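Local coordinates for protein yciO (Escherichia coli, PDB 1K7J), which is of unknown function but belongs to the SUA5 family and possibly binds double-stranded RNA, at residues T34-A39 against K180-I185; G120-S125 against S142-L147. All blocks are in the same frame, centred on the assembly; numbering follows the deposited sequence.

Interaction 1: T34-A39 against K180-I185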
loop_
_atom_site.group_PDB
_atom_site.type_symbol
_atom_site.label_atom_id
_atom_site.label_comp_id
_atom_site.label_asym_id
_atom_site.label_seq_id
_atom_site.Cartn_x
_atom_site.Cartn_y
_atom_site.Cartn_z
ATOM N N THR A 34 -0.713 -8.261 -0.344
ATOM C CA THR A 34 -1.911 -7.586 0.148
ATOM C C THR A 34 -3.072 -8.365 -0.460
ATOM O O THR A 34 -2.859 -9.305 -1.229
ATOM C CB THR A 34 -2.029 -6.106 -0.311
ATOM O OG1 THR A 34 -2.414 -6.052 -1.690
ATOM C CG2 THR A 34 -0.710 -5.373 -0.113
ATOM N N ASP A 35 -4.294 -7.983 -0.117
ATOM C CA ASP A 35 -5.473 -8.652 -0.654
ATOM C C ASP A 35 -5.621 -8.376 -2.151
ATOM O O ASP A 35 -6.294 -9.124 -2.861
ATOM C CB ASP A 35 -6.721 -8.159 0.070
ATOM C CG ASP A 35 -6.814 -6.652 0.080
ATOM O OD1 ASP A 35 -6.188 -6.028 0.962
ATOM O OD2 ASP A 35 -7.492 -6.093 -0.810
ATOM N N SER A 36 -4.997 -7.300 -2.625
ATOM C CA SER A 36 -5.066 -6.926 -4.035
ATOM C C SER A 36 -3.680 -6.838 -4.670
ATOM O O SER A 36 -3.228 -5.757 -5.053
ATOM C CB SER A 36 -5.788 -5.583 -4.189
ATOM O OG SER A 36 -7.101 -5.648 -3.657
ATOM N N GLY A 37 -3.013 -7.983 -4.775
ATOM C CA GLY A 37 -1.690 -8.032 -5.374
ATOM C C GLY A 37 -0.556 -7.682 -4.429
ATOM O O GLY A 37 -0.774 -7.281 -3.284
ATOM N N TYR A 38 0.671 -7.847 -4.911
ATOM C CA TYR A 38 1.843 -7.523 -4.108
ATOM C C TYR A 38 2.060 -6.014 -4.097
ATOM O O TYR A 38 1.587 -5.302 -4.980
ATOM C CB TYR A 38 3.073 -8.251 -4.658
ATOM C CG TYR A 38 3.187 -9.665 -4.129
ATOM C CD1 TYR A 38 3.787 -9.917 -2.894
ATOM C CD2 TYR A 38 2.646 -10.744 -4.830
ATOM C CE1 TYR A 38 3.843 -11.205 -2.367
ATOM C CE2 TYR A 38 2.693 -12.041 -4.307
ATOM C CZ TYR A 38 3.294 -12.259 -3.074
ATOM O OH TYR A 38 3.341 -13.532 -2.544
ATOM N N ALA A 39 2.771 -5.530 -3.086
ATOM C CA ALA A 39 3.027 -4.104 -2.958
ATOM C C ALA A 39 4.442 -3.839 -2.479
ATOM O O ALA A 39 5.103 -4.727 -1.945
ATOM C CB ALA A 39 2.030 -3.487 -1.969
ATOM N N LYS A 180 -5.457 -8.270 -10.182
ATOM C CA LYS A 180 -6.322 -7.101 -10.283
ATOM C C LYS A 180 -5.962 -6.171 -9.127
ATOM O O LYS A 180 -5.953 -6.585 -7.970
ATOM C CB LYS A 180 -7.796 -7.511 -10.191
ATOM C CG LYS A 180 -8.770 -6.355 -10.396
ATOM C CD LYS A 180 -10.221 -6.801 -10.289
ATOM C CE LYS A 180 -10.611 -7.742 -11.417
ATOM N NZ LYS A 180 -12.039 -8.168 -11.303
ATOM N N PRO A 181 -5.650 -4.903 -9.427
ATOM C CA PRO A 181 -5.287 -3.941 -8.381
ATOM C C PRO A 181 -6.513 -3.430 -7.633
ATOM O O PRO A 181 -7.644 -3.796 -7.953
ATOM C CB PRO A 181 -4.589 -2.839 -9.167
ATOM C CG PRO A 181 -5.392 -2.811 -10.436
ATOM C CD PRO A 181 -5.541 -4.289 -10.763
ATOM N N THR A 182 -6.286 -2.594 -6.625
ATOM C CA THR A 182 -7.393 -2.032 -5.864
ATOM C C THR A 182 -8.196 -1.069 -6.728
ATOM O O THR A 182 -7.707 -0.550 -7.737
ATOM C CB THR A 182 -6.915 -1.199 -4.658
ATOM O OG1 THR A 182 -6.085 -0.131 -5.128
ATOM C CG2 THR A 182 -6.148 -2.050 -3.664
ATOM N N THR A 183 -9.441 -0.845 -6.333
ATOM C CA THR A 183 -10.264 0.129 -7.021
ATOM C C THR A 183 -9.855 1.423 -6.332
ATOM O O THR A 183 -9.820 1.492 -5.098
ATOM C CB THR A 183 -11.752 -0.149 -6.800
ATOM O OG1 THR A 183 -12.135 -1.257 -7.622
ATOM C CG2 THR A 183 -12.596 1.075 -7.151
ATOM N N VAL A 184 -9.511 2.432 -7.120
ATOM C CA VAL A 184 -9.084 3.705 -6.558
ATOM C C VAL A 184 -10.207 4.723 -6.674
ATOM O O VAL A 184 -10.698 4.998 -7.768
ATOM C CB VAL A 184 -7.828 4.234 -7.286
ATOM C CG1 VAL A 184 -7.374 5.547 -6.663
ATOM C CG2 VAL A 184 -6.713 3.200 -7.211
ATOM N N ILE A 185 -10.614 5.267 -5.531
ATOM C CA ILE A 185 -11.680 6.257 -5.480
ATOM C C ILE A 185 -11.139 7.552 -4.892
ATOM O O ILE A 185 -10.554 7.544 -3.812
ATOM C CB ILE A 185 -12.839 5.800 -4.564
ATOM C CG1 ILE A 185 -13.355 4.422 -4.987
ATOM C CG2 ILE A 185 -13.968 6.834 -4.609
ATOM C CD1 ILE A 185 -13.985 4.385 -6.361
HETATM O O HOH W 1 -3.541 -2.864 -5.889
#
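S36 CB lies over one face of the P181–T182 peptide, 4.1 Å from P181 C, while at the edge of the same peptide the T182 N-H points to a bridging water. That water accepts from T182 N at 2.9 Å and donates to S36 O, so the two backbones are tied through solvent rather than directly. Alongside, T182 CG2 completes the seat for S36, at 3.6 Å from S36 CB. With OG1 between the backbone N and the carbonyl carbon (chi1 59°), CG2 lies anti to the carbonyl carbon and faces the serine, while OG1 pairs with T98 OG1 on strand 97-102. S36 OG does not bond to the other segment. It turns back to D35 and donates to OD2 at 2.9 Å, coming from above the carboxylate plane, and OD2 also receives N96 N. The turn carrying S36 is braced from within: T34 OG1 accepts from S36 N at 3.0 Å and donates to G37 O at 2.6 Å, meeting that oxygen in the carbonyl plane. Because T34 N also donates to G37 O, two bonds from one residue grip this buried carbonyl. The T34–S36 pairing is an ST turn, set in the tight hairpin that joins antiparallel strands 30-34 and 37-43 and packed here against the lead-in to strand 183-186 in the YrdC-like fold.

Interaction 2: G120-S125 against S142-L147. With SO4 (sulfate ion), chain B.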
loop_
_atom_site.group_PDB
_atom_site.type_symbol
_atom_site.label_atom_id
_atom_site.label_comp_id
_atom_site.label_asym_id
_atom_site.label_seq_id
_atom_site.Cartn_x
_atom_site.Cartn_y
_atom_site.Cartn_z
ATOM N N GLY A 120 -2.932 8.395 -1.341
ATOM C CA GLY A 120 -3.867 7.286 -1.297
ATOM C C GLY A 120 -3.833 6.585 0.045
ATOM O O GLY A 120 -2.757 6.311 0.579
HETATM N N MSE A 121 -5.011 6.307 0.594
HETATM C CA MSE A 121 -5.130 5.634 1.881
HETATM C C MSE A 121 -5.660 4.235 1.600
HETATM O O MSE A 121 -6.650 4.071 0.881
HETATM C CB MSE A 121 -6.082 6.411 2.789
HETATM C CG MSE A 121 -5.714 7.896 2.938
HETATM SE SE MSE A 121 -3.887 8.201 3.539
HETATM C CE MSE A 121 -4.092 7.579 5.349
ATOM N N ARG A 122 -5.012 3.228 2.173
ATOM C CA ARG A 122 -5.403 1.852 1.898
ATOM C C ARG A 122 -5.289 0.934 3.109
ATOM O O ARG A 122 -4.232 0.840 3.731
ATOM C CB ARG A 122 -4.523 1.345 0.754
ATOM C CG ARG A 122 -4.728 -0.075 0.273
ATOM C CD ARG A 122 -3.805 -0.280 -0.924
ATOM N NE ARG A 122 -3.620 -1.675 -1.314
ATOM C CZ ARG A 122 -2.849 -2.054 -2.326
ATOM N NH1 ARG A 122 -2.202 -1.140 -3.038
ATOM N NH2 ARG A 122 -2.724 -3.340 -2.629
ATOM N N VAL A 123 -6.393 0.271 3.445
ATOM C CA VAL A 123 -6.426 -0.665 4.563
ATOM C C VAL A 123 -6.487 -2.070 3.966
ATOM O O VAL A 123 -7.491 -2.449 3.368
ATOM C CB VAL A 123 -7.677 -0.454 5.444
ATOM C CG1 VAL A 123 -7.697 -1.471 6.575
ATOM C CG2 VAL A 123 -7.689 0.967 6.005
ATOM N N PRO A 124 -5.407 -2.855 4.110
ATOM C CA PRO A 124 -5.375 -4.217 3.568
ATOM C C PRO A 124 -6.171 -5.183 4.442
ATOM O O PRO A 124 -6.300 -4.974 5.644
ATOM C CB PRO A 124 -3.887 -4.536 3.547
ATOM C CG PRO A 124 -3.400 -3.856 4.789
ATOM C CD PRO A 124 -4.130 -2.518 4.770
ATOM N N SER A 125 -6.697 -6.245 3.840
ATOM C CA SER A 125 -7.495 -7.205 4.594
ATOM C C SER A 125 -6.800 -8.534 4.893
ATOM O O SER A 125 -7.294 -9.319 5.703
ATOM C CB SER A 125 -8.795 -7.496 3.841
ATOM O OG SER A 125 -8.518 -8.180 2.627
ATOM N N SER A 142 3.701 2.985 0.761
ATOM C CA SER A 142 3.636 1.926 -0.235
ATOM C C SER A 142 3.126 2.363 -1.595
ATOM O O SER A 142 2.782 3.523 -1.814
ATOM C CB SER A 142 2.710 0.812 0.268
ATOM O OG SER A 142 3.025 0.411 1.590
ATOM N N THR A 143 3.108 1.394 -2.503
ATOM C CA THR A 143 2.576 1.533 -3.857
ATOM C C THR A 143 2.298 0.101 -4.282
ATOM O O THR A 143 2.906 -0.840 -3.759
ATOM C CB THR A 143 3.576 2.145 -4.885
ATOM O OG1 THR A 143 4.619 1.202 -5.171
ATOM C CG2 THR A 143 4.171 3.437 -4.368
ATOM N N SER A 144 1.358 -0.087 -5.198
ATOM C CA SER A 144 1.083 -1.434 -5.671
ATOM C C SER A 144 2.288 -1.820 -6.515
ATOM O O SER A 144 2.959 -0.953 -7.073
ATOM C CB SER A 144 -0.173 -1.459 -6.539
ATOM O OG SER A 144 -1.319 -1.107 -5.789
ATOM N N LEU A 145 2.577 -3.111 -6.596
ATOM C CA LEU A 145 3.694 -3.556 -7.408
ATOM C C LEU A 145 3.157 -3.996 -8.762
ATOM O O LEU A 145 2.520 -5.039 -8.878
ATOM C CB LEU A 145 4.422 -4.727 -6.741
ATOM C CG LEU A 145 5.665 -5.239 -7.477
ATOM C CD1 LEU A 145 6.667 -4.105 -7.645
ATOM C CD2 LEU A 145 6.291 -6.389 -6.696
HETATM N N MSE A 146 3.377 -3.181 -9.785
HETATM C CA MSE A 146 2.928 -3.555 -11.116
HETATM C C MSE A 146 3.956 -3.197 -12.176
HETATM O O MSE A 146 4.730 -2.254 -12.006
HETATM C CB MSE A 146 1.555 -2.937 -11.426
HETATM C CG MSE A 146 1.278 -1.544 -10.881
HETATM SE SE MSE A 146 -0.618 -1.300 -10.434
HETATM C CE MSE A 146 -1.430 -1.672 -12.143
ATOM N N LEU A 147 3.978 -3.974 -13.256
ATOM C CA LEU A 147 4.914 -3.735 -14.351
ATOM C C LEU A 147 4.613 -2.420 -15.055
ATOM O O LEU A 147 3.487 -1.919 -15.007
ATOM C CB LEU A 147 4.859 -4.875 -15.376
ATOM C CG LEU A 147 5.650 -6.156 -15.095
ATOM C CD1 LEU A 147 7.104 -5.791 -14.852
ATOM C CD2 LEU A 147 5.081 -6.889 -13.898
HETATM S S SO4 B . -1.187 2.329 -6.896
HETATM O O1 SO4 B . -2.092 1.334 -6.291
HETATM O O2 SO4 B . 0.212 1.967 -6.616
HETATM O O3 SO4 B . -1.394 2.362 -8.359
HETATM O O4 SO4 B . -1.477 3.657 -6.328
#
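R122, third residue of the 120-125 segment, makes the contact by reaching across to S144. G120 and M121 run up to it in strand 118-122, their backbones bonded to F65 and L67 and to F99 respectively. At R122 the side chain leaves with CG anti to the backbone N (chi1 180°) and stays extended through NE, which carries the guanidinium over strand 66-68. NH1 then donates to S144 OG at 2.9 Å. The bond is noticeably bent, 142° at the hydrogen, and the oxygen is tilted only slightly from the guanidinium plane, at its edge. S144 OG in turn donates a hydrogen bond to sulfate O1 at 2.6 Å, while S144 N donates to O2 at 2.7 Å in a much straighter bond of 163°. The serine thus holds the anion with both backbone and hydroxyl; the arginine bond takes up the acceptor side of that hydroxyl, consistent with its proton being directed to the anion, and R122 probably adds favourable charge. R57 and R196 also bond the sulfate. Beyond R122 the chain leaves the strand, and P124 packs on M68. The contact therefore spans strand 66-68, which lies between 118-122 and 140-144 in the sheet, while T143 packs on helix 47-57 and L145 on helix 157-164.

How the interactions relate
Interaction 2 is nested in the chain inside the loop closed by interaction 1, and their centres lie about 6 Å apart. Several bonds join them. Y38 O takes up L145 N at 2.9 Å, a probable hydrogen bond from just past the end of strand 140-144 to the neighbouring strand 37-43, and D35 OD1 probably accepts S125 N at 2.9 Å. T34 OG1, the hub of the hairpin turn, also receives a weak bond from R122 NH2, coupling the turn to the arginine that bonds S144. Both contacts border the sulfate: S144 bonds it in interaction 2, and in interaction 1 the T182 side chain comes within about 4 Å of it. This anion, probably from the crystallisation liquor, may mark a pocket for a negatively charged ligand.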